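Local atomic coordinates of alkyl hydroperoxide reductase, C subunit (Enterococcus faecalis, PDB entry 5Y63), a protein that probably reduces hydrogen peroxide and organic hydroperoxides to water and alcohols through a reactive cysteine thiol, protecting the cell against oxidative stress. Residues F20-D25 and N112-R117; Y80-D85 and P106-P111; L41-I46 and E74-V79; F47-A52 and A132-S137; L14-L19 and D141-E146. All blocks are in the same frame, centred on the assembly; numbering follows the deposited sequence.

Contact 1 of 5, residues F20-D25 and N112-R117; sequences FDFECD and NGQLAR
Phe22 and Gln114 mark the closest passage of the two backbones, their CA atoms 8.0 Å apart, so the segments meet through side chains rather than in a ladder. The pivot is Leu115, which sends its CD1 methyl over one face of the Phe22 ring. That methyl lies 3.9 Å from the ring centroid and 21° off the normal, the geometry of a CH-pi contact, and the Phe22 atom it approaches most closely is CD1, at 3.6 Å. Phe22 CG, between its backbone N and carbonyl carbon (chi1 84°), sets the ring under it. The same Leu115 CD1 is met by Phe20 CZ at 4.0 Å, but there it lies at the ring edge, near the plane; one branch touches two rings in two different ways. Phe20 also brings CZ to 4.1 Å from Gln114 CG, the two side chains crossing at about a right angle. In the thioredoxin-like fold of peroxiredoxins, this places the first turn of helix 114-119 against the residues leading into strand 23-28. That turn is prepared by an Asx turn, in which Asn112 OD1 accepts from Gln114 N at 2.8 Å with an N-H...O angle of 171°. Asn112 ND2 donates to Ala125 O of a neighbouring subunit.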
# COMPACT_ATOMS: atom_id res chain seq x y z
N PHE A 20 -11.92 28.02 -10.48
CA PHE A 20 -12.81 26.88 -10.27
C PHE A 20 -14.29 27.29 -10.31
O PHE A 20 -14.63 28.47 -10.16
CB PHE A 20 -12.48 26.17 -8.95
CG PHE A 20 -12.99 26.86 -7.70
CD1 PHE A 20 -12.56 28.14 -7.35
CD2 PHE A 20 -13.88 26.21 -6.86
CE1 PHE A 20 -13.02 28.76 -6.20
CE2 PHE A 20 -14.34 26.82 -5.70
CZ PHE A 20 -13.91 28.10 -5.37
N ASP A 21 -15.16 26.31 -10.54
CA ASP A 21 -16.60 26.53 -10.52
C ASP A 21 -17.06 26.74 -9.08
O ASP A 21 -16.80 25.91 -8.22
CB ASP A 21 -17.35 25.35 -11.15
CG ASP A 21 -18.86 25.57 -11.20
OD1 ASP A 21 -19.32 26.73 -11.11
OD2 ASP A 21 -19.60 24.57 -11.33
N PHE A 22 -17.72 27.87 -8.83
CA PHE A 22 -18.18 28.20 -7.49
C PHE A 22 -19.41 29.09 -7.56
O PHE A 22 -19.69 29.72 -8.58
CB PHE A 22 -17.08 28.90 -6.70
CG PHE A 22 -16.99 30.39 -6.95
CD1 PHE A 22 -17.73 31.28 -6.18
CD2 PHE A 22 -16.17 30.89 -7.95
CE1 PHE A 22 -17.66 32.64 -6.42
CE2 PHE A 22 -16.10 32.25 -8.19
CZ PHE A 22 -16.84 33.13 -7.42
N GLU A 23 -20.14 29.13 -6.45
CA GLU A 23 -21.25 30.05 -6.27
C GLU A 23 -21.30 30.47 -4.81
O GLU A 23 -21.06 29.64 -3.92
CB GLU A 23 -22.57 29.39 -6.70
CG GLU A 23 -23.73 30.36 -6.85
CD GLU A 23 -24.92 29.77 -7.59
OE1 GLU A 23 -25.01 28.52 -7.72
OE2 GLU A 23 -25.78 30.55 -8.05
N CYS A 24 -21.59 31.74 -4.56
CA CYS A 24 -21.64 32.25 -3.19
C CYS A 24 -22.53 33.48 -3.06
O CYS A 24 -22.90 34.11 -4.05
CB CYS A 24 -20.23 32.60 -2.70
SG CYS A 24 -19.57 34.15 -3.37
N ASP A 25 -22.86 33.81 -1.81
CA ASP A 25 -23.67 34.99 -1.51
C ASP A 25 -22.81 36.25 -1.57
O ASP A 25 -21.60 36.20 -1.35
CB ASP A 25 -24.29 34.87 -0.12
CG ASP A 25 -25.23 33.69 -0.00
OD1 ASP A 25 -26.13 33.56 -0.86
OD2 ASP A 25 -25.07 32.89 0.95
N ASN A 112 -17.73 29.43 4.25
CA ASN A 112 -17.23 28.06 4.10
C ASN A 112 -15.74 28.01 3.74
O ASN A 112 -15.09 27.00 3.97
CB ASN A 112 -18.06 27.26 3.08
CG ASN A 112 -18.03 27.85 1.67
OD1 ASN A 112 -17.07 28.51 1.27
ND2 ASN A 112 -19.08 27.59 0.91
N GLY A 113 -15.22 29.10 3.17
CA GLY A 113 -13.79 29.22 2.89
C GLY A 113 -13.35 28.71 1.53
O GLY A 113 -12.15 28.64 1.26
N GLN A 114 -14.30 28.38 0.66
CA GLN A 114 -13.99 27.82 -0.66
C GLN A 114 -13.03 28.72 -1.45
O GLN A 114 -12.06 28.24 -2.03
CB GLN A 114 -15.28 27.55 -1.46
CG GLN A 114 -16.03 28.80 -1.91
CD GLN A 114 -17.41 28.52 -2.45
OE1 GLN A 114 -18.33 29.33 -2.27
NE2 GLN A 114 -17.58 27.39 -3.14
N LEU A 115 -13.30 30.03 -1.45
CA LEU A 115 -12.48 31.00 -2.19
C LEU A 115 -11.10 31.13 -1.57
O LEU A 115 -10.09 30.91 -2.24
CB LEU A 115 -13.17 32.38 -2.23
CG LEU A 115 -14.09 32.72 -3.41
CD1 LEU A 115 -14.99 31.58 -3.82
CD2 LEU A 115 -14.94 33.94 -3.06
N ALA A 116 -11.06 31.47 -0.28
CA ALA A 116 -9.80 31.66 0.43
C ALA A 116 -8.88 30.44 0.29
O ALA A 116 -7.67 30.60 0.12
CB ALA A 116 -10.07 31.95 1.90
N ARG A 117 -9.45 29.24 0.35
CA ARG A 117 -8.68 28.01 0.19
C ARG A 117 -8.24 27.77 -1.26
O ARG A 117 -7.12 27.31 -1.50
CB ARG A 117 -9.48 26.80 0.69
CG ARG A 117 -9.68 26.79 2.19
CD ARG A 117 -9.97 25.39 2.72
NE ARG A 117 -10.61 25.44 4.04
CZ ARG A 117 -11.92 25.55 4.24
NH1 ARG A 117 -12.39 25.59 5.48
NH2 ARG A 117 -12.78 25.63 3.22

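Contact 2 of 5, residues Y80-D85 and P106-P111; sequences YSVSED and PMLADP
Tyr80 overlaps Pro106 and Leu108: its CD1 comes to 3.8 Å from Pro106 CG, while its CB sits 3.7 Å from Leu108 CD1. With CG beside the backbone N (chi1 -56°), the ring is carried out to Pro106. Leu108 N donates to Ser81 O over 2.7 Å; the bond from Ser81 N to Pro106 O is weak. Ser81 and Met107 project to the same face, opposite Val82 and Leu108, and Ser81 OG, 3.5 Å from Met107 CB, shares a water with Leu108 O. Asp110 N has two weak acceptors, Ser83 O and Asp85 O. The Glu84 and Asp110 carboxylates, like charges, lie side by side, planes about at right angles; Asp110 OD2 takes the N-H of Ala116, Asp85 OD2 that of Asp53. Strands 80-83 and 107-109 run parallel, axes 4.6 Å apart at 33°, linked by helices 87-96 and 98-101. This is a beta-alpha-beta crossover of the thioredoxin-like fold, its Ser83 side chain about 8 Å from that of Cys58, the predicted peroxidatic cysteine.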
# COMPACT_ATOMS: atom_id res chain seq x y z
N TYR A 80 -14.31 42.47 -6.61
CA TYR A 80 -14.98 41.55 -5.68
C TYR A 80 -14.20 41.48 -4.37
O TYR A 80 -13.19 40.78 -4.28
CB TYR A 80 -15.09 40.16 -6.30
CG TYR A 80 -15.78 40.12 -7.64
CD1 TYR A 80 -17.17 40.00 -7.73
CD2 TYR A 80 -15.05 40.21 -8.83
CE1 TYR A 80 -17.81 39.97 -8.96
CE2 TYR A 80 -15.68 40.17 -10.06
CZ TYR A 80 -17.06 40.05 -10.12
OH TYR A 80 -17.69 40.02 -11.35
N SER A 81 -14.67 42.20 -3.35
CA SER A 81 -14.05 42.11 -2.03
C SER A 81 -14.49 40.82 -1.35
O SER A 81 -15.68 40.48 -1.36
CB SER A 81 -14.40 43.32 -1.16
OG SER A 81 -15.71 43.24 -0.63
N VAL A 82 -13.54 40.11 -0.76
CA VAL A 82 -13.80 38.80 -0.18
C VAL A 82 -13.35 38.76 1.28
O VAL A 82 -12.27 39.24 1.64
CB VAL A 82 -13.07 37.68 -0.95
CG1 VAL A 82 -13.67 36.32 -0.60
CG2 VAL A 82 -13.16 37.92 -2.45
N SER A 83 -14.21 38.19 2.12
CA SER A 83 -13.91 37.98 3.53
C SER A 83 -14.59 36.68 3.97
O SER A 83 -15.51 36.20 3.31
CB SER A 83 -14.40 39.17 4.36
OG SER A 83 -14.72 38.82 5.69
N GLU A 84 -14.13 36.13 5.08
CA GLU A 84 -14.73 34.91 5.63
C GLU A 84 -16.01 35.22 6.42
O GLU A 84 -16.58 34.33 7.05
CB GLU A 84 -13.72 34.17 6.51
CG GLU A 84 -12.45 33.76 5.78
CD GLU A 84 -12.70 32.79 4.64
OE1 GLU A 84 -12.89 31.59 4.91
OE2 GLU A 84 -12.70 33.24 3.48
N ASP A 85 -16.44 36.48 6.39
CA ASP A 85 -17.70 36.89 7.00
C ASP A 85 -18.88 36.57 6.08
O ASP A 85 -18.72 36.45 4.87
CB ASP A 85 -17.67 38.38 7.31
CG ASP A 85 -16.65 38.73 8.38
OD1 ASP A 85 -16.87 38.35 9.55
OD2 ASP A 85 -15.64 39.38 8.05
N PRO A 106 -19.49 44.74 -5.48
CA PRO A 106 -20.04 43.59 -4.75
C PRO A 106 -19.09 43.02 -3.70
O PRO A 106 -17.93 42.73 -4.00
CB PRO A 106 -20.29 42.56 -5.86
CG PRO A 106 -19.37 42.94 -6.96
CD PRO A 106 -19.28 44.44 -6.90
N MET A 107 -19.60 42.86 -2.48
CA MET A 107 -18.83 42.27 -1.38
C MET A 107 -19.19 40.80 -1.22
O MET A 107 -20.26 40.46 -0.71
CB MET A 107 -19.14 43.02 -0.08
CG MET A 107 -18.93 44.52 -0.16
SD MET A 107 -19.25 45.31 1.42
CE MET A 107 -17.78 44.86 2.33
N LEU A 108 -18.29 39.92 -1.66
CA LEU A 108 -18.52 38.48 -1.60
C LEU A 108 -18.36 37.95 -0.18
O LEU A 108 -17.48 38.38 0.56
CB LEU A 108 -17.57 37.73 -2.53
CG LEU A 108 -17.55 38.11 -4.01
CD1 LEU A 108 -16.64 37.15 -4.78
CD2 LEU A 108 -18.94 38.12 -4.62
N ALA A 109 -19.23 37.02 0.20
CA ALA A 109 -19.15 36.34 1.48
C ALA A 109 -18.53 34.97 1.25
O ALA A 109 -18.82 34.31 0.25
CB ALA A 109 -20.53 36.20 2.10
N ASP A 110 -17.68 34.54 2.19
CA ASP A 110 -17.02 33.25 2.08
C ASP A 110 -16.91 32.56 3.45
O ASP A 110 -15.80 32.31 3.92
CB ASP A 110 -15.64 33.42 1.44
CG ASP A 110 -14.98 32.09 1.11
OD1 ASP A 110 -15.69 31.11 0.84
OD2 ASP A 110 -13.73 32.04 1.12
N PRO A 111 -18.05 32.25 4.08
CA PRO A 111 -17.98 31.59 5.39
C PRO A 111 -17.45 30.15 5.34
O PRO A 111 -16.81 29.71 6.29
CB PRO A 111 -19.44 31.60 5.88
CG PRO A 111 -20.16 32.57 5.00
CD PRO A 111 -19.45 32.50 3.69
O HOH W 1 -16.56 41.37 1.39

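Contact 3 of 5, residues L41-I46 and E74-V79; sequences LGKWSI and ELNCEV
Lys43 lies across Asn76. CB rests 3.5 Å from the backbone O of Asn76; CG moves on to the side-chain OD1 of Asn76, at 3.9 Å; CD is 4.2 Å and CE 4.0 Å from that oxygen. The last torsion bends (chi4 71°), and NZ ends 6.1 Å from Glu78 OE2, too far for an ion pair. Asn76 ends the helix before it: with positive phi it is the C-prime residue of a Schellman motif, Cys77 N returning to Leu72 O. Helices 58-67 and 69-74 thus link strand 44-49 to strand 77-83, its parallel partner, a beta-alpha-beta crossover of the thioredoxin-like fold. The ladder rests on three bonds: Trp44 N to Asn76 O, Glu78 N to Trp44 O and Ile46 N to Glu78 O. On the face with Trp44, Cys77 and Ile46, the sulfur is the meeting point. Cys77 SG swings anti to its own N (chi1 -174°), 3.8 Å from Trp44 CB and 3.9 Å from Ile46 CG1, with Leu163 against Cys77.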
# COMPACT_ATOMS: atom_id res chain seq x y z
N LEU A 41 -16.62 35.88 -15.59
CA LEU A 41 -16.15 35.81 -16.98
C LEU A 41 -16.72 36.95 -17.83
O LEU A 41 -17.86 37.38 -17.62
CB LEU A 41 -16.51 34.47 -17.63
CG LEU A 41 -15.47 33.35 -17.57
CD1 LEU A 41 -15.33 32.80 -16.16
CD2 LEU A 41 -15.83 32.24 -18.54
N GLY A 42 -15.93 37.42 -18.79
CA GLY A 42 -16.35 38.48 -19.70
C GLY A 42 -15.66 39.80 -19.42
O GLY A 42 -15.26 40.50 -20.35
N LYS A 43 -15.53 40.13 -18.14
CA LYS A 43 -14.78 41.31 -17.71
C LYS A 43 -13.52 40.89 -16.96
O LYS A 43 -13.42 39.75 -16.49
CB LYS A 43 -15.63 42.17 -16.78
CG LYS A 43 -16.86 42.78 -17.42
CD LYS A 43 -17.55 43.74 -16.46
CE LYS A 43 -18.68 44.50 -17.13
NZ LYS A 43 -19.85 43.63 -17.42
N TRP A 44 -12.57 41.81 -16.84
CA TRP A 44 -11.47 41.66 -15.89
C TRP A 44 -12.04 41.70 -14.48
O TRP A 44 -13.16 42.17 -14.27
CB TRP A 44 -10.41 42.75 -16.07
CG TRP A 44 -9.50 42.51 -17.23
CD1 TRP A 44 -9.74 42.84 -18.53
CD2 TRP A 44 -8.22 41.88 -17.21
NE1 TRP A 44 -8.68 42.46 -19.32
CE2 TRP A 44 -7.73 41.87 -18.53
CE3 TRP A 44 -7.43 41.33 -16.19
CZ2 TRP A 44 -6.49 41.32 -18.86
CZ3 TRP A 44 -6.19 40.79 -16.52
CH2 TRP A 44 -5.74 40.79 -17.85
N SER A 45 -11.28 41.20 -13.52
CA SER A 45 -11.75 41.13 -12.15
C SER A 45 -10.61 41.20 -11.16
O SER A 45 -9.54 40.63 -11.38
CB SER A 45 -12.56 39.85 -11.93
OG SER A 45 -11.79 38.71 -12.27
N ILE A 46 -10.86 41.90 -10.06
CA ILE A 46 -9.93 41.97 -8.94
C ILE A 46 -10.61 41.40 -7.71
O ILE A 46 -11.58 41.97 -7.22
CB ILE A 46 -9.48 43.41 -8.66
CG1 ILE A 46 -8.66 43.95 -9.83
CG2 ILE A 46 -8.66 43.47 -7.37
CD1 ILE A 46 -8.42 45.45 -9.78
N GLU A 74 -14.10 51.83 -15.80
CA GLU A 74 -13.71 52.38 -17.10
C GLU A 74 -12.79 51.42 -17.86
O GLU A 74 -12.86 51.34 -19.09
CB GLU A 74 -13.02 53.74 -16.92
CG GLU A 74 -12.96 54.60 -18.18
CD GLU A 74 -14.30 55.23 -18.52
OE1 GLU A 74 -15.01 55.68 -17.60
OE2 GLU A 74 -14.64 55.28 -19.73
N LEU A 75 -11.95 50.70 -17.13
CA LEU A 75 -11.04 49.70 -17.71
C LEU A 75 -11.70 48.32 -17.90
O LEU A 75 -11.00 47.32 -18.08
CB LEU A 75 -9.78 49.57 -16.85
CG LEU A 75 -8.89 50.81 -16.77
CD1 LEU A 75 -7.96 50.75 -15.57
CD2 LEU A 75 -8.09 50.98 -18.06
N ASN A 76 -13.03 48.27 -17.86
CA ASN A 76 -13.79 47.03 -18.03
C ASN A 76 -13.47 45.99 -16.95
O ASN A 76 -13.37 44.80 -17.23
CB ASN A 76 -13.56 46.46 -19.44
CG ASN A 76 -14.65 45.49 -19.87
OD1 ASN A 76 -15.84 45.76 -19.69
ND2 ASN A 76 -14.25 44.37 -20.46
N CYS A 77 -13.32 46.46 -15.71
CA CYS A 77 -12.93 45.59 -14.60
C CYS A 77 -13.88 45.71 -13.41
O CYS A 77 -14.16 46.81 -12.94
CB CYS A 77 -11.51 45.91 -14.15
SG CYS A 77 -10.90 44.77 -12.88
N GLU A 78 -14.35 44.56 -12.93
CA GLU A 78 -15.19 44.49 -11.74
C GLU A 78 -14.32 44.20 -10.51
O GLU A 78 -13.23 43.64 -10.63
CB GLU A 78 -16.24 43.39 -11.92
CG GLU A 78 -17.29 43.30 -10.82
CD GLU A 78 -18.08 44.58 -10.64
OE1 GLU A 78 -17.85 45.28 -9.63
OE2 GLU A 78 -18.92 44.89 -11.51
N VAL A 79 -14.80 44.61 -9.34
CA VAL A 79 -14.10 44.41 -8.07
C VAL A 79 -14.94 43.51 -7.16
O VAL A 79 -16.12 43.76 -6.95
CB VAL A 79 -13.84 45.76 -7.36
CG1 VAL A 79 -13.15 45.55 -6.02
CG2 VAL A 79 -13.01 46.67 -8.25

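Contact 4 of 5, residues F47-A52 and A132-S137; sequences FFFYPA and ASFIVS
Phe47 and Phe134 exchange a reciprocal pair of backbone hydrogen bonds, N to O in both directions at 3.0 Å, and Phe49 N adds a third to Ala132 O. Strands 47-49 and 132-136 are therefore antiparallel, at 174°, with Phe48 and Ser133 as the non-hydrogen-bonded pair between.

Aromatic contact follows on the face bearing Phe47 and Phe134. Phe49 CG stands beside its backbone N (chi1 -74°), and the ring reaches Phe134 rim to rim, centroids 5.8 Å apart and planes at 78°, with CE1 of Phe49 3.8 Å from CE1 of Phe134. Neither ring covers the other, so this is no stack; Phe119 meets both, and Tyr145 stacks on Phe134.

Apolar packing completes that side: Val136 CG2 comes at the edge of the Phe47 ring, near its plane, 4.1 Å from Phe47 CD1, and Phe49 CB is 4.0 Å from Ala132 CB.

On the face carrying Phe48 and Ser133, Ser133 OG packs obliquely against Phe48 CD1, 3.7 Å away. Arg154 NH2 hydrogen-bonds Ser133 OG, and Arg154 forms a cation-pi pair with Phe48. The chemistry implies a buried centre for this thioredoxin-like sheet, both faces largely apolar, the one with Phe48 and Ser133 also holding the guanidinium of Arg154.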
# COMPACT_ATOMS: atom_id res chain seq x y z
N PHE A 47 -10.11 40.26 -7.23
CA PHE A 47 -10.53 39.72 -5.94
C PHE A 47 -9.73 40.42 -4.86
O PHE A 47 -8.50 40.44 -4.91
CB PHE A 47 -10.33 38.21 -5.89
CG PHE A 47 -11.30 37.44 -6.73
CD1 PHE A 47 -11.08 37.27 -8.09
CD2 PHE A 47 -12.45 36.89 -6.16
CE1 PHE A 47 -11.99 36.57 -8.87
CE2 PHE A 47 -13.35 36.19 -6.94
CZ PHE A 47 -13.12 36.03 -8.29
N PHE A 48 -10.42 41.00 -3.88
CA PHE A 48 -9.78 41.79 -2.84
C PHE A 48 -10.06 41.17 -1.47
O PHE A 48 -11.03 41.52 -0.80
CB PHE A 48 -10.28 43.24 -2.90
CG PHE A 48 -9.44 44.20 -2.12
CD1 PHE A 48 -8.30 44.77 -2.68
CD2 PHE A 48 -9.78 44.55 -0.82
CE1 PHE A 48 -7.52 45.66 -1.97
CE2 PHE A 48 -9.00 45.44 -0.10
CZ PHE A 48 -7.87 46.00 -0.68
N PHE A 49 -9.21 40.23 -1.09
CA PHE A 49 -9.34 39.55 0.20
C PHE A 49 -8.94 40.47 1.35
O PHE A 49 -8.00 41.24 1.22
CB PHE A 49 -8.46 38.30 0.23
CG PHE A 49 -9.00 37.16 -0.58
CD1 PHE A 49 -8.66 37.03 -1.92
CD2 PHE A 49 -9.83 36.22 -0.01
CE1 PHE A 49 -9.15 35.97 -2.67
CE2 PHE A 49 -10.32 35.17 -0.75
CZ PHE A 49 -9.98 35.04 -2.08
N TYR A 50 -9.67 40.37 2.46
CA TYR A 50 -9.34 41.12 3.67
C TYR A 50 -9.78 40.33 4.92
O TYR A 50 -10.72 39.55 4.85
CB TYR A 50 -9.98 42.51 3.64
CG TYR A 50 -11.49 42.49 3.71
CD1 TYR A 50 -12.25 42.23 2.58
CD2 TYR A 50 -12.16 42.71 4.91
CE1 TYR A 50 -13.63 42.19 2.64
CE2 TYR A 50 -13.53 42.67 4.98
CZ TYR A 50 -14.27 42.42 3.84
OH TYR A 50 -15.64 42.38 3.90
N PRO A 51 -9.09 40.55 6.06
CA PRO A 51 -9.28 39.68 7.23
C PRO A 51 -10.66 39.68 7.88
O PRO A 51 -11.26 38.61 8.02
CB PRO A 51 -8.23 40.20 8.23
CG PRO A 51 -7.23 40.93 7.40
CD PRO A 51 -8.03 41.54 6.29
N ALA A 52 -11.17 40.84 8.28
CA ALA A 52 -12.38 40.88 9.10
C ALA A 52 -13.21 42.15 8.94
O ALA A 52 -12.67 43.25 8.78
CB ALA A 52 -12.01 40.69 10.57
N ALA A 132 -4.86 39.80 0.57
CA ALA A 132 -4.47 39.34 -0.75
C ALA A 132 -5.31 40.00 -1.84
O ALA A 132 -6.48 40.32 -1.64
CB ALA A 132 -4.58 37.83 -0.83
N SER A 133 -4.68 40.19 -3.00
CA SER A 133 -5.34 40.75 -4.17
C SER A 133 -4.97 39.90 -5.38
O SER A 133 -3.82 39.49 -5.51
CB SER A 133 -4.90 42.20 -4.39
OG SER A 133 -5.13 42.98 -3.24
N PHE A 134 -5.94 39.65 -6.25
CA PHE A 134 -5.73 38.84 -7.45
C PHE A 134 -6.34 39.52 -8.67
O PHE A 134 -7.53 39.86 -8.66
CB PHE A 134 -6.35 37.46 -7.28
CG PHE A 134 -5.73 36.64 -6.19
CD1 PHE A 134 -6.13 36.79 -4.87
CD2 PHE A 134 -4.74 35.71 -6.49
CE1 PHE A 134 -5.55 36.03 -3.87
CE2 PHE A 134 -4.15 34.95 -5.49
CZ PHE A 134 -4.56 35.11 -4.18
N ILE A 135 -5.54 39.72 -9.71
CA ILE A 135 -6.02 40.24 -10.99
C ILE A 135 -6.25 39.07 -11.93
O ILE A 135 -5.32 38.31 -12.22
CB ILE A 135 -5.03 41.23 -11.61
CG1 ILE A 135 -4.86 42.45 -10.69
CG2 ILE A 135 -5.50 41.67 -13.00
CD1 ILE A 135 -3.76 43.40 -11.11
N VAL A 136 -7.48 38.93 -12.41
CA VAL A 136 -7.88 37.79 -13.23
C VAL A 136 -8.43 38.28 -14.56
O VAL A 136 -9.21 39.23 -14.60
CB VAL A 136 -8.94 36.93 -12.51
CG1 VAL A 136 -9.28 35.68 -13.30
CG2 VAL A 136 -8.46 36.56 -11.11
N SER A 137 -8.01 37.63 -15.65
CA SER A 137 -8.44 38.00 -17.00
C SER A 137 -9.89 37.61 -17.25
O SER A 137 -10.47 36.85 -16.48
CB SER A 137 -7.52 37.34 -18.04
OG SER A 137 -7.83 35.97 -18.20

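Contact 5 of 5, residues L14-L19 and D141-E146; sequences LINQKL and DIKSYE
Tyr145 accepts, through its phenol oxygen, the backbone N-H of Leu14: the N to OH distance is 3.1 Å and the N-H...O angle 160°, a side-chain oxygen fixing the backbone of the loop. Its chi1 of 60° sets CG between the backbone N and the carbonyl carbon, which directs the ring toward the loop. There Ile15 CD1 comes to 3.6 Å from Tyr145 CE1, the two side chains crossing at a slant. Leu14 CB meets Ile142 CD1, also at 3.6 Å. Residues 14-17 form a type II turn, with Asn16 at positive phi, and the turn grips Ile142 by both backbone ends: Asn16 N donates to Ile142 O at 2.8 Å, and Ile142 N to Gln17 O at 3.2 Å. The charged rim is looser. Lys18 runs alongside Asp141, yet Lys18 NZ is 3.8 Å from Asp141 OD1, a long salt bridge; Lys143 NZ reaches Asn16 OD1 only weakly. Lys143 and Ser144 both face Ile135, a classic beta bulge. Just beyond it, Ser144 to Glu146 pair antiparallel with a strand of a neighbouring subunit, carrying the sheet across the interface, as in the B-type dimer of typical 2-Cys peroxiredoxins.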
# COMPACT_ATOMS: atom_id res chain seq x y z
N LEU A 14 -0.24 30.44 -8.85
CA LEU A 14 -1.51 30.37 -9.56
C LEU A 14 -1.52 31.12 -10.89
O LEU A 14 -2.58 31.29 -11.49
CB LEU A 14 -2.63 30.90 -8.67
CG LEU A 14 -2.76 30.28 -7.28
CD1 LEU A 14 -3.90 30.93 -6.52
CD2 LEU A 14 -2.97 28.78 -7.37
N ILE A 15 -0.36 31.55 -11.37
CA ILE A 15 -0.30 32.29 -12.63
C ILE A 15 -0.80 31.37 -13.74
O ILE A 15 -0.36 30.22 -13.84
CB ILE A 15 1.12 32.81 -12.96
CG1 ILE A 15 1.66 33.71 -11.84
CG2 ILE A 15 1.13 33.56 -14.28
CD1 ILE A 15 0.82 34.93 -11.53
N ASN A 16 -1.73 31.87 -14.55
CA ASN A 16 -2.39 31.09 -15.60
C ASN A 16 -3.16 29.87 -15.09
O ASN A 16 -3.17 28.82 -15.73
CB ASN A 16 -1.38 30.68 -16.69
CG ASN A 16 -0.71 31.87 -17.34
OD1 ASN A 16 -1.32 32.92 -17.54
ND2 ASN A 16 0.57 31.70 -17.70
N GLN A 17 -3.80 30.02 -13.93
CA GLN A 17 -4.73 29.01 -13.43
C GLN A 17 -6.16 29.53 -13.53
O GLN A 17 -6.44 30.65 -13.10
CB GLN A 17 -4.41 28.64 -11.98
CG GLN A 17 -3.10 27.89 -11.80
CD GLN A 17 -3.08 26.53 -12.47
OE1 GLN A 17 -4.14 25.94 -12.73
NE2 GLN A 17 -1.89 26.02 -12.76
N LYS A 18 -7.04 28.72 -14.11
CA LYS A 18 -8.44 29.08 -14.29
C LYS A 18 -9.18 29.08 -12.95
O LYS A 18 -8.88 28.27 -12.07
CB LYS A 18 -9.13 28.09 -15.25
CG LYS A 18 -8.79 28.31 -16.71
CD LYS A 18 -9.82 29.20 -17.40
CE LYS A 18 -9.42 29.58 -18.82
NZ LYS A 18 -8.80 28.48 -19.60
N LEU A 19 -10.15 29.98 -12.81
CA LEU A 19 -11.04 29.96 -11.65
C LEU A 19 -11.87 28.68 -11.64
O LEU A 19 -12.44 28.29 -12.66
CB LEU A 19 -12.00 31.15 -11.66
CG LEU A 19 -11.42 32.55 -11.44
CD1 LEU A 19 -12.54 33.58 -11.53
CD2 LEU A 19 -10.71 32.66 -10.10
N ASP A 141 -8.29 33.50 -16.09
CA ASP A 141 -6.90 33.18 -15.76
C ASP A 141 -6.33 34.19 -14.77
O ASP A 141 -6.50 35.39 -14.94
CB ASP A 141 -6.05 33.19 -17.03
CG ASP A 141 -6.49 32.15 -18.04
OD1 ASP A 141 -6.79 31.01 -17.64
OD2 ASP A 141 -6.52 32.48 -19.24
N ILE A 142 -5.65 33.69 -13.75
CA ILE A 142 -4.98 34.54 -12.77
C ILE A 142 -3.69 35.07 -13.38
O ILE A 142 -2.84 34.29 -13.80
CB ILE A 142 -4.68 33.78 -11.47
CG1 ILE A 142 -5.98 33.32 -10.80
CG2 ILE A 142 -3.87 34.64 -10.51
CD1 ILE A 142 -5.81 32.18 -9.83
N LYS A 143 -3.56 36.40 -13.41
CA LYS A 143 -2.45 37.06 -14.12
C LYS A 143 -1.39 37.64 -13.19
O LYS A 143 -0.20 37.62 -13.50
CB LYS A 143 -3.00 38.15 -15.04
CG LYS A 143 -3.89 37.63 -16.15
CD LYS A 143 -3.15 36.67 -17.07
CE LYS A 143 -4.00 36.25 -18.25
NZ LYS A 143 -3.34 35.20 -19.08
N SER A 144 -1.82 38.20 -12.06
CA SER A 144 -0.87 38.68 -11.06
C SER A 144 -1.58 38.80 -9.74
O SER A 144 -2.79 39.03 -9.69
CB SER A 144 -0.27 40.03 -11.47
OG SER A 144 -1.05 41.11 -11.00
N TYR A 145 -0.83 38.65 -8.66
CA TYR A 145 -1.42 38.72 -7.34
C TYR A 145 -0.42 39.06 -6.24
O TYR A 145 0.79 39.08 -6.46
CB TYR A 145 -2.17 37.42 -7.02
CG TYR A 145 -1.35 36.16 -7.03
CD1 TYR A 145 -1.08 35.48 -8.21
CD2 TYR A 145 -0.87 35.62 -5.84
CE1 TYR A 145 -0.35 34.30 -8.22
CE2 TYR A 145 -0.13 34.44 -5.83
CZ TYR A 145 0.12 33.79 -7.02
OH TYR A 145 0.85 32.63 -7.02
N GLU A 146 -0.97 39.34 -5.07
CA GLU A 146 -0.23 39.89 -3.96
C GLU A 146 -0.77 39.30 -2.66
O GLU A 146 -1.98 39.24 -2.48
CB GLU A 146 -0.43 41.40 -3.97
CG GLU A 146 0.23 42.15 -2.83
CD GLU A 146 -0.23 43.60 -2.75
OE1 GLU A 146 -0.83 44.10 -3.73
OE2 GLU A 146 0.01 44.22 -1.70

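All five contacts reach one mixed sheet. Contacts 2 and 3 share strand 77-83, contacts 3 and 4 strand 44-49. Contact 2 joins contact 4, with Tyr80 O 2.8 Å from Phe48 N (probable hydrogen bond); Ser45 O and Val136 N, 2.9 Å apart, likewise link contacts 3 and 4. Contact 1 ties in through Asp25 O, 2.9 Å from Ala109 N in contact 2. At the subunit-interface side Ile135 N and Ser144 O, 2.8 Å apart, probably bond contacts 4 and 5. Contacts 2 and 4, centres 10 Å apart, lie near the predicted active-site Cys58, whose side chain is about 7 Å from that of Phe48. Contacts 1, 2 and 4 touch one neighbouring subunit, contact 5 another.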